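Local coordinates for amine oxidase (Emericella nidulans, PDB 3PGB), which is a copper amine oxidase that probably oxidises primary amines, using a copper ion and a topaquinone formed from one of its own tyrosines, at residues G381-L386 against V535-A540. Numbering follows the deposited sequence.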
loop_
_atom_site.group_PDB
_atom_site.type_symbol
_atom_site.label_atom_id
_atom_site.label_comp_id
_atom_site.label_asym_id
_atom_site.label_seq_id
_atom_site.Cartn_x
_atom_site.Cartn_y
_atom_site.Cartn_z
ATOM N N GLY A 381 -14.746 -5.331 -12.498
ATOM C CA GLY A 381 -14.340 -6.733 -12.615
ATOM C C GLY A 381 -13.054 -6.994 -13.364
ATOM O O GLY A 381 -12.668 -6.227 -14.238
ATOM N N LEU A 382 -12.388 -8.085 -13.001
ATOM C CA LEU A 382 -11.193 -8.540 -13.714
ATOM C C LEU A 382 -11.520 -8.784 -15.190
ATOM O O LEU A 382 -12.586 -9.301 -15.533
ATOM C CB LEU A 382 -10.647 -9.823 -13.078
ATOM C CG LEU A 382 -9.395 -10.449 -13.697
ATOM C CD1 LEU A 382 -8.236 -9.444 -13.777
ATOM C CD2 LEU A 382 -8.987 -11.693 -12.904
ATOM N N GLN A 383 -10.604 -8.378 -16.056
ATOM C CA GLN A 383 -10.792 -8.506 -17.494
ATOM C C GLN A 383 -9.817 -9.495 -18.119
ATOM O O GLN A 383 -10.202 -10.265 -18.997
ATOM C CB GLN A 383 -10.647 -7.142 -18.146
ATOM C CG GLN A 383 -11.764 -6.202 -17.777
ATOM C CD GLN A 383 -13.064 -6.652 -18.360
ATOM O OE1 GLN A 383 -13.240 -6.622 -19.572
ATOM N NE2 GLN A 383 -13.975 -7.113 -17.511
ATOM N N GLU A 384 -8.563 -9.459 -17.668
ATOM C CA GLU A 384 -7.548 -10.415 -18.102
ATOM C C GLU A 384 -6.310 -10.281 -17.206
ATOM O O GLU A 384 -6.110 -9.245 -16.565
ATOM C CB GLU A 384 -7.188 -10.156 -19.575
ATOM C CG GLU A 384 -6.163 -11.093 -20.194
ATOM C CD GLU A 384 -6.644 -12.519 -20.274
ATOM O OE1 GLU A 384 -6.633 -13.218 -19.239
ATOM O OE2 GLU A 384 -7.015 -12.951 -21.382
ATOM N N ALA A 385 -5.496 -11.333 -17.158
ATOM C CA ALA A 385 -4.216 -11.294 -16.447
ATOM C C ALA A 385 -3.097 -11.666 -17.404
ATOM O O ALA A 385 -3.170 -12.695 -18.077
ATOM C CB ALA A 385 -4.228 -12.253 -15.263
ATOM N N LEU A 386 -2.064 -10.832 -17.458
ATOM C CA LEU A 386 -0.905 -11.104 -18.292
ATOM C C LEU A 386 0.265 -11.548 -17.423
ATOM O O LEU A 386 0.502 -10.975 -16.358
ATOM C CB LEU A 386 -0.531 -9.862 -19.111
ATOM C CG LEU A 386 0.775 -9.878 -19.909
ATOM C CD1 LEU A 386 0.884 -11.125 -20.757
ATOM C CD2 LEU A 386 0.879 -8.640 -20.767
ATOM N N VAL A 535 0.447 -8.147 -15.211
ATOM C CA VAL A 535 -0.441 -7.029 -15.489
ATOM C C VAL A 535 -1.846 -7.590 -15.521
ATOM O O VAL A 535 -2.127 -8.506 -16.291
ATOM C CB VAL A 535 -0.113 -6.316 -16.824
ATOM C CG1 VAL A 535 -0.947 -5.058 -16.961
ATOM C CG2 VAL A 535 1.365 -5.975 -16.916
ATOM N N LEU A 536 -2.708 -7.060 -14.657
ATOM C CA LEU A 536 -4.086 -7.522 -14.557
ATOM C C LEU A 536 -5.015 -6.351 -14.813
ATOM O O LEU A 536 -4.958 -5.356 -14.102
ATOM C CB LEU A 536 -4.351 -8.127 -13.177
ATOM C CG LEU A 536 -3.514 -9.369 -12.835
ATOM C CD1 LEU A 536 -2.239 -8.985 -12.110
ATOM C CD2 LEU A 536 -4.321 -10.347 -11.995
ATOM N N ASN A 537 -5.861 -6.476 -15.834
ATOM C CA ASN A 537 -6.731 -5.373 -16.275
ATOM C C ASN A 537 -8.090 -5.453 -15.614
ATOM O O ASN A 537 -8.685 -6.522 -15.560
ATOM C CB ASN A 537 -6.913 -5.384 -17.799
ATOM C CG ASN A 537 -7.507 -4.081 -18.331
ATOM O OD1 ASN A 537 -8.631 -4.052 -18.854
ATOM N ND2 ASN A 537 -6.757 -2.995 -18.192
ATOM N N PHE A 538 -8.578 -4.312 -15.135
ATOM C CA PHE A 538 -9.879 -4.229 -14.481
ATOM C C PHE A 538 -10.757 -3.201 -15.172
ATOM O O PHE A 538 -10.291 -2.108 -15.497
ATOM C CB PHE A 538 -9.706 -3.843 -13.013
ATOM C CG PHE A 538 -9.217 -4.964 -12.140
ATOM C CD1 PHE A 538 -7.865 -5.223 -12.015
ATOM C CD2 PHE A 538 -10.110 -5.745 -11.433
ATOM C CE1 PHE A 538 -7.412 -6.253 -11.202
ATOM C CE2 PHE A 538 -9.667 -6.777 -10.621
ATOM C CZ PHE A 538 -8.322 -7.032 -10.505
ATOM N N LYS A 539 -12.026 -3.548 -15.388
ATOM C CA LYS A 539 -13.005 -2.614 -15.944
ATOM C C LYS A 539 -13.743 -1.899 -14.811
ATOM O O LYS A 539 -14.353 -2.544 -13.959
ATOM C CB LYS A 539 -13.998 -3.359 -16.827
ATOM C CG LYS A 539 -14.988 -2.459 -17.566
ATOM C CD LYS A 539 -15.996 -3.286 -18.332
ATOM C CE LYS A 539 -16.948 -2.423 -19.126
ATOM N NZ LYS A 539 -17.943 -3.247 -19.886
ATOM N N ALA A 540 -13.673 -0.568 -14.808
ATOM C CA ALA A 540 -14.350 0.257 -13.814
ATOM C C ALA A 540 -15.319 1.212 -14.518
ATOM O O ALA A 540 -14.937 2.301 -14.938
ATOM C CB ALA A 540 -13.330 1.031 -12.988
#
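At chi1 180° the Leu-382 side chain swings CG away from N, and Phe-538, at chi1 -76°, keeps its CG beside N; the two settings put a methyl over the aromatic ring. The two strands, 381-386 and 535-540, pair antiparallel in the catalytic domain, the beta-sandwich core of copper amine oxidases. Leu-382 CD1 lies 4.3 Å from the ring centroid of Phe-538, 18° off the ring normal, as a CH-pi contact offset toward the rim. The same CD1 reaches Leu-536 CB at 4.1 Å. Further along this face, Ala-385 CB packs on Leu-536 CD2 at 3.8 Å, and Phe-488 of strand 486-492 touches Leu-382, Leu-536 and Phe-538.

The pairing is interrupted by a classic beta bulge. Gln-383 and Glu-384 together face Asn-537. Gln-383 N donates to Asn-537 O at 2.7 Å, while Asn-537 N donates to Glu-384 O at 2.9 Å. One residue of strand 535-540 is thus gripped by two successive residues of its partner. The bulge also brings the Gln-383 side chain across Lys-539, with Gln-383 CG 3.7 Å from Lys-539 CB. Ser-658 bonds Gln-383 OE1 through N and Asn-537 OD1 through OG, while the extended Lys-539 chain carries NZ to a salt bridge with Glu-379 and a hydrogen bond to Pro-656 O.

This buried pair lies close to the active centre. Ala-385 shares a backbone bond with Asp-403, the predicted proton acceptor, and strand 532-542 carries the copper ligands His-532 and His-534. On the opposite face from Leu-382, the Glu-384 carboxylate bends back on its own strand. With OE2 bonded to Ser-404 OG, its OE1 accepts from Ala-385 N at 3.0 Å, through the lone pair directed away from OE2.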